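L-asparaginase 1 (Escherichia coli, PDB 6NXC) catalyses the hydrolysis of L-asparagine to L-aspartate and ammonium, works as a homotetramer, and is activated allosterically by L-asparagine. Local coordinates at residues B[287-298]-B[314-325]. The protein carries 1 engineered substitution. Numbering follows the deposited sequence.
Sequences VVNLTQCMSGKV and VIGGADMTVEAT. With ASN (asparagine), chain O; EDO (1,2-ethanediol), chain Q.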
ATOM      1  N   VAL B 287      -8.323  26.602 -21.946  1.00 19.19           N
ATOM      2  CA  VAL B 287      -8.452  25.128 -22.031  1.00 20.48           C
ATOM      3  C   VAL B 287      -7.245  24.491 -21.317  1.00 20.13           C
ATOM      4  O   VAL B 287      -6.090  24.734 -21.732  1.00 20.54           O
ATOM      5  CB  VAL B 287      -8.594  24.640 -23.478  1.00 18.51           C
ATOM      6  CG1 VAL B 287      -8.802  23.169 -23.557  1.00 20.34           C
ATOM      7  CG2 VAL B 287      -9.699  25.380 -24.134  1.00 22.82           C
ATOM      8  N   VAL B 288      -7.509  23.729 -20.257  1.00 19.10           N
ATOM      9  CA  VAL B 288      -6.488  23.075 -19.395  1.00 17.22           C
ATOM     10  C   VAL B 288      -6.554  21.556 -19.576  1.00 14.84           C
ATOM     11  O   VAL B 288      -7.592  20.990 -19.368  1.00 17.93           O
ATOM     12  CB  VAL B 288      -6.645  23.520 -17.941  1.00 19.25           C
ATOM     13  CG1 VAL B 288      -5.485  23.027 -17.120  1.00 20.43           C
ATOM     14  CG2 VAL B 288      -6.668  25.012 -17.864  1.00 22.02           C
ATOM     15  N   ASN B 289      -5.402  20.950 -19.829  1.00 16.80           N
ATOM     16  CA  ASN B 289      -5.260  19.500 -20.016  1.00 17.46           C
ATOM     17  C   ASN B 289      -4.813  18.888 -18.672  1.00 17.38           C
ATOM     18  O   ASN B 289      -3.719  19.207 -18.234  1.00 16.12           O
ATOM     19  CB  ASN B 289      -4.213  19.209 -21.095  1.00 17.12           C
ATOM     20  CG  ASN B 289      -4.248  17.752 -21.546  1.00 17.98           C
ATOM     21  OD1 ASN B 289      -5.263  17.092 -21.358  1.00 22.59           O
ATOM     22  ND2 ASN B 289      -3.256  17.382 -22.326  1.00 20.46           N
ATOM     23  N   LEU B 290      -5.612  17.970 -18.111  1.00 16.26           N
ATOM     24  CA  LEU B 290      -5.258  17.158 -16.900  1.00 16.02           C
ATOM     25  C   LEU B 290      -5.241  15.676 -17.247  1.00 18.38           C
ATOM     26  O   LEU B 290      -5.835  15.294 -18.234  1.00 17.34           O
ATOM     27  CB  LEU B 290      -6.303  17.337 -15.799  1.00 15.36           C
ATOM     28  CG  LEU B 290      -6.578  18.754 -15.393  1.00 16.27           C
ATOM     29  CD1 LEU B 290      -7.612  18.834 -14.315  1.00 15.26           C
ATOM     30  CD2 LEU B 290      -5.344  19.503 -14.983  1.00 17.03           C
ATOM     31  N   THR B 291      -4.632  14.867 -16.390  1.00 15.29           N
ATOM     32  CA  THR B 291      -4.820  13.439 -16.460  1.00 14.44           C
ATOM     33  C   THR B 291      -6.171  13.073 -15.826  1.00 15.34           C
ATOM     34  O   THR B 291      -6.470  13.483 -14.637  1.00 18.59           O
ATOM     35  CB  THR B 291      -3.660  12.624 -15.936  0.70 14.63           C
ATOM     36  OG1 THR B 291      -3.964  11.278 -16.261  0.70 15.73           O
ATOM     37  CG2 THR B 291      -3.419  12.826 -14.475  0.70 14.14           C
ATOM     38  N   GLN B 292      -6.848  12.133 -16.451  1.00 15.69           N
ATOM     39  CA  GLN B 292      -7.985  11.357 -15.862  1.00 16.04           C
ATOM     40  C   GLN B 292      -7.519  10.318 -14.816  1.00 20.88           C
ATOM     41  O   GLN B 292      -8.304   9.903 -13.969  1.00 19.65           O
ATOM     42  CB  GLN B 292      -8.948  10.840 -16.975  1.00 17.95           C
ATOM     43  CG  GLN B 292      -8.477   9.571 -17.681  1.00 20.48           C
ATOM     44  CD  GLN B 292      -9.409   9.159 -18.804  1.00 22.02           C
ATOM     45  OE1 GLN B 292      -9.578   7.960 -19.030  1.00 22.78           O
ATOM     46  NE2 GLN B 292      -9.941  10.101 -19.600  1.00 17.11           N
ATOM     47  N   CYS B 293      -6.272   9.933 -14.827  1.00 16.81           N
ATOM     48  CA  CYS B 293      -5.658   8.970 -13.908  1.00 18.28           C
ATOM     49  C   CYS B 293      -5.673   9.540 -12.486  1.00 17.14           C
ATOM     50  O   CYS B 293      -5.691  10.759 -12.332  1.00 17.13           O
ATOM     51  CB  CYS B 293      -4.246   8.665 -14.318  1.00 15.81           C
ATOM     52  SG  CYS B 293      -4.169   7.989 -16.008  1.00 21.03           S
ATOM     53  N   MET B 294      -5.627   8.704 -11.460  1.00 19.17           N
ATOM     54  CA  MET B 294      -5.608   9.129 -10.040  1.00 21.82           C
ATOM     55  C   MET B 294      -4.305   9.876  -9.791  1.00 17.98           C
ATOM     56  O   MET B 294      -4.259  10.891  -9.087  1.00 20.38           O
ATOM     57  CB  MET B 294      -5.696   7.901  -9.134  1.00 21.53           C
ATOM     58  CG  MET B 294      -5.914   8.201  -7.742  1.00 31.34           C
ATOM     59  SD  MET B 294      -7.321   9.287  -7.346  1.00 52.66           S
ATOM     60  CE  MET B 294      -8.618   8.757  -8.450  1.00 43.87           C
ATOM     61  N   SER B 295      -3.209   9.354 -10.321  1.00 17.43           N
ATOM     62  CA  SER B 295      -1.920  10.066 -10.208  1.00 15.28           C
ATOM     63  C   SER B 295      -1.142  10.158 -11.515  1.00 18.16           C
ATOM     64  O   SER B 295      -1.458   9.435 -12.476  1.00 16.57           O
ATOM     65  CB  SER B 295      -1.011   9.382  -9.236  1.00 16.35           C
ATOM     66  OG  SER B 295      -0.475   8.113  -9.746  1.00 19.28           O
ATOM     67  N   GLY B 296      -0.187  11.092 -11.510  1.00 20.47           N
ATOM     68  CA  GLY B 296       0.745  11.354 -12.624  1.00 20.17           C
ATOM     69  C   GLY B 296       0.664  12.797 -13.108  1.00 20.85           C
ATOM     70  O   GLY B 296      -0.098  13.654 -12.588  1.00 17.12           O
ATOM     71  N   LYS B 297       1.467  13.087 -14.110  1.00 18.84           N
ATOM     72  CA  LYS B 297       1.758  14.460 -14.503  1.00 18.27           C
ATOM     73  C   LYS B 297       1.541  14.575 -16.007  1.00 16.78           C
ATOM     74  O   LYS B 297       2.192  13.819 -16.753  1.00 16.80           O
ATOM     75  CB  LYS B 297       3.158  14.821 -14.056  1.00 18.45           C
ATOM     76  CG  LYS B 297       3.569  16.227 -14.416  1.00 17.83           C
ATOM     77  CD  LYS B 297       4.836  16.612 -13.823  1.00 24.95           C
ATOM     78  CE  LYS B 297       5.162  18.068 -14.013  1.00 34.77           C
ATOM     79  NZ  LYS B 297       6.278  18.470 -13.109  1.00 38.65           N
ATOM     80  N   VAL B 298       0.801  15.582 -16.447  1.00 15.78           N
ATOM     81  CA  VAL B 298       0.624  15.859 -17.898  1.00 16.47           C
ATOM     82  C   VAL B 298       1.968  16.310 -18.461  1.00 20.22           C
ATOM     83  O   VAL B 298       2.643  17.086 -17.780  1.00 17.74           O
ATOM     84  CB  VAL B 298      -0.525  16.892 -18.125  1.00 17.88           C
ATOM     85  CG1 VAL B 298      -0.521  17.471 -19.515  1.00 19.92           C
ATOM     86  CG2 VAL B 298      -1.865  16.238 -17.835  1.00 17.72           C
ATOM     87  N   VAL B 314      -4.002  24.530 -25.959  1.00 21.73           N
ATOM     88  CA  VAL B 314      -4.318  23.855 -24.661  1.00 22.18           C
ATOM     89  C   VAL B 314      -3.129  24.091 -23.725  1.00 21.46           C
ATOM     90  O   VAL B 314      -2.013  23.903 -24.186  1.00 22.42           O
ATOM     91  CB  VAL B 314      -4.549  22.347 -24.895  1.00 22.09           C
ATOM     92  CG1 VAL B 314      -4.804  21.654 -23.571  1.00 26.08           C
ATOM     93  CG2 VAL B 314      -5.704  22.095 -25.864  1.00 22.69           C
ATOM     94  N   ILE B 315      -3.379  24.366 -22.453  1.00 19.15           N
ATOM     95  CA  ILE B 315      -2.377  24.588 -21.385  1.00 19.70           C
ATOM     96  C   ILE B 315      -2.239  23.270 -20.583  1.00 21.84           C
ATOM     97  O   ILE B 315      -3.248  22.741 -20.182  1.00 20.25           O
ATOM     98  CB  ILE B 315      -2.806  25.746 -20.444  1.00 21.60           C
ATOM     99  CG1 ILE B 315      -3.194  27.030 -21.181  1.00 28.76           C
ATOM    100  CG2 ILE B 315      -1.762  25.932 -19.400  1.00 24.49           C
ATOM    101  CD1 ILE B 315      -2.178  27.527 -22.161  1.00 33.00           C
ATOM    102  N   GLY B 316      -1.020  22.824 -20.303  1.00 22.64           N
ATOM    103  CA  GLY B 316      -0.761  21.600 -19.534  1.00 23.60           C
ATOM    104  C   GLY B 316      -1.019  21.876 -18.047  1.00 21.33           C
ATOM    105  O   GLY B 316      -0.519  22.889 -17.523  1.00 19.14           O
ATOM    106  N   GLY B 317      -1.807  21.060 -17.367  1.00 20.31           N
ATOM    107  CA  GLY B 317      -2.024  21.234 -15.941  1.00 20.19           C
ATOM    108  C   GLY B 317      -1.115  20.399 -15.043  1.00 19.76           C
ATOM    109  O   GLY B 317      -1.441  20.250 -13.797  1.00 17.40           O
ATOM    110  N   ALA B 318       0.040  19.948 -15.525  1.00 18.61           N
ATOM    111  CA  ALA B 318       1.050  19.267 -14.707  1.00 16.13           C
ATOM    112  C   ALA B 318       0.328  18.136 -13.944  1.00 15.82           C
ATOM    113  O   ALA B 318      -0.389  17.326 -14.624  1.00 15.66           O
ATOM    114  CB  ALA B 318       1.822  20.276 -13.850  1.00 19.31           C
ATOM    115  N   ASP B 319       0.553  18.015 -12.644  1.00 15.09           N
ATOM    116  CA  ASP B 319      -0.020  16.906 -11.816  1.00 15.03           C
ATOM    117  C   ASP B 319      -1.195  17.460 -10.979  1.00 16.18           C
ATOM    118  O   ASP B 319      -1.481  16.852  -9.986  1.00 17.99           O
ATOM    119  CB  ASP B 319       1.076  16.341 -10.929  1.00 16.95           C
ATOM    120  CG  ASP B 319       1.820  17.318 -10.028  1.00 19.55           C
ATOM    121  OD1 ASP B 319       1.870  18.573 -10.317  1.00 23.36           O
ATOM    122  OD2 ASP B 319       2.525  16.800  -9.107  1.00 20.05           O
ATOM    123  N   MET B 320      -1.874  18.552 -11.378  1.00 13.11           N
ATOM    124  CA  MET B 320      -3.038  19.029 -10.594  1.00 13.28           C
ATOM    125  C   MET B 320      -4.186  18.037 -10.635  1.00 14.14           C
ATOM    126  O   MET B 320      -4.504  17.456 -11.701  1.00 13.69           O
ATOM    127  CB  MET B 320      -3.538  20.385 -11.074  1.00 14.69           C
ATOM    128  CG  MET B 320      -2.546  21.436 -10.794  1.00 18.16           C
ATOM    129  SD  MET B 320      -3.255  23.155 -11.092  1.00 19.79           S
ATOM    130  CE  MET B 320      -3.394  23.128 -12.867  1.00 20.73           C
ATOM    131  N   THR B 321      -4.890  17.995  -9.524  1.00 14.54           N
ATOM    132  CA  THR B 321      -6.198  17.313  -9.432  1.00 17.29           C
ATOM    133  C   THR B 321      -7.247  18.189 -10.140  1.00 15.71           C
ATOM    134  O   THR B 321      -7.100  19.414 -10.425  1.00 16.56           O
ATOM    135  CB  THR B 321      -6.586  17.154  -7.959  1.00 15.95           C
ATOM    136  OG1 THR B 321      -6.681  18.509  -7.469  1.00 13.90           O
ATOM    137  CG2 THR B 321      -5.569  16.389  -7.120  1.00 16.43           C
ATOM    138  N   VAL B 322      -8.369  17.593 -10.495  1.00 14.80           N
ATOM    139  CA  VAL B 322      -9.511  18.344 -11.039  1.00 15.19           C
ATOM    140  C   VAL B 322     -10.035  19.325 -10.014  1.00 14.92           C
ATOM    141  O   VAL B 322     -10.326  20.490 -10.345  1.00 16.13           O
ATOM    142  CB  VAL B 322     -10.638  17.370 -11.412  1.00 16.94           C
ATOM    143  CG1 VAL B 322     -11.928  18.097 -11.758  1.00 22.99           C
ATOM    144  CG2 VAL B 322     -10.192  16.493 -12.547  1.00 20.03           C
ATOM    145  N   GLU B 323      -9.984  18.906  -8.737  1.00 15.34           N
ATOM    146  CA  GLU B 323     -10.424  19.781  -7.624  1.00 15.49           C
ATOM    147  C   GLU B 323      -9.569  21.055  -7.631  1.00 15.82           C
ATOM    148  O   GLU B 323     -10.119  22.146  -7.456  1.00 15.01           O
ATOM    149  CB  GLU B 323     -10.333  19.026  -6.274  1.00 14.36           C
ATOM    150  CG  GLU B 323     -11.334  17.903  -6.230  1.00 18.39           C
ATOM    151  CD  GLU B 323     -10.828  16.536  -6.697  1.00 20.17           C
ATOM    152  OE1 GLU B 323     -11.394  15.522  -6.166  1.00 20.31           O
ATOM    153  OE2 GLU B 323      -9.907  16.416  -7.627  1.00 19.02           O
ATOM    154  N   ALA B 324      -8.267  20.892  -7.669  1.00 13.24           N
ATOM    155  CA  ALA B 324      -7.380  22.052  -7.625  1.00 16.31           C
ATOM    156  C   ALA B 324      -7.568  22.900  -8.906  1.00 14.94           C
ATOM    157  O   ALA B 324      -7.502  24.154  -8.880  1.00 15.62           O
ATOM    158  CB  ALA B 324      -5.948  21.637  -7.454  1.00 16.32           C
ATOM    159  N   THR B 325      -7.610  22.242 -10.066  1.00 13.87           N
ATOM    160  CA  THR B 325      -7.748  22.964 -11.364  1.00 15.54           C
ATOM    161  C   THR B 325      -9.073  23.797 -11.443  1.00 13.51           C
ATOM    162  O   THR B 325      -9.079  24.997 -11.866  1.00 15.37           O
ATOM    163  CB  THR B 325      -7.667  21.968 -12.534  1.00 14.00           C
ATOM    164  OG1 THR B 325      -6.369  21.354 -12.385  1.00 17.68           O
ATOM    165  CG2 THR B 325      -7.769  22.687 -13.855  1.00 15.01           C
TER
HETATM  166  N   ASN O9102      -7.328  12.983 -11.917  1.00 21.20           N
HETATM  167  CA  ASN O9102      -8.487  12.235 -11.258  1.00 21.02           C
HETATM  168  C   ASN O9102      -9.800  12.718 -11.887  1.00 28.09           C
HETATM  169  O   ASN O9102      -9.665  13.148 -13.110  1.00 24.01           O
HETATM  170  CB  ASN O9102      -8.458  12.445  -9.736  1.00 22.86           C
HETATM  171  CG  ASN O9102      -8.744  13.876  -9.301  1.00 21.02           C
HETATM  172  OD1 ASN O9102      -8.487  14.802 -10.048  1.00 18.58           O
HETATM  173  ND2 ASN O9102      -9.381  14.069  -8.170  1.00 19.45           N
HETATM  174  OXT ASN O9102     -10.932  12.694 -11.200  1.00 25.02           O
HETATM  175  C1  EDO Q9104      -3.526  14.126 -11.339  1.00 31.42           C
HETATM  176  O1  EDO Q9104      -2.527  13.231 -11.059  1.00 27.74           O
HETATM  177  C2  EDO Q9104      -4.245  14.274 -10.145  1.00 24.38           C
HETATM  178  O2  EDO Q9104      -4.994  13.228  -9.798  1.00 26.00           O
HETATM  179  O   HOH W   1      -3.155  16.428 -14.069  1.00 16.32           O
HETATM  180  O   HOH W   2      -6.408  15.420 -12.765  1.00 26.86           O
HETATM  181  O   HOH W   3       1.742  19.976 -17.961  1.00 20.54           O
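V288 and N289 pair in parallel with I315 and G316: I315 N donates to V287 O, N289 N to I315 O and G317 N to N289 O, each at 2.8 Å. A type II' turn from G317 to M320 follows and lies against G296 to V298, and V298 N donates to A318 O. On one side of the strand, N289 CB packs on V314 CG1 at 3.5 Å, while its amide turns to S261 and G265. The strands belong to a beta-alpha-beta unit of the C-terminal domain. On the other side, V288 CG1 meets T325 CG2. L290 CD1 and CD2 both touch T325 OG1, each at 3.4 Å. That hydroxyl, anti to its own carbonyl carbon (chi1 -59°), donates to T321 O, which also accepts T325 N from the opposite face. Replacing T325 by alanine would probably leave V288 CG1 and the L290 methyls with less to pack on, and T321 O with one donor fewer. The strand end at T291, the loop after it and the helix start at V322 line the allosteric asparagine pocket. The ligand amino group donates to T291 O and C293 O. V322 N donates to OD1 of the bound asparagine at 2.8 Å, in a nearly straight bond (174°). T321 caps the helix, its OG1 accepting from A324 N.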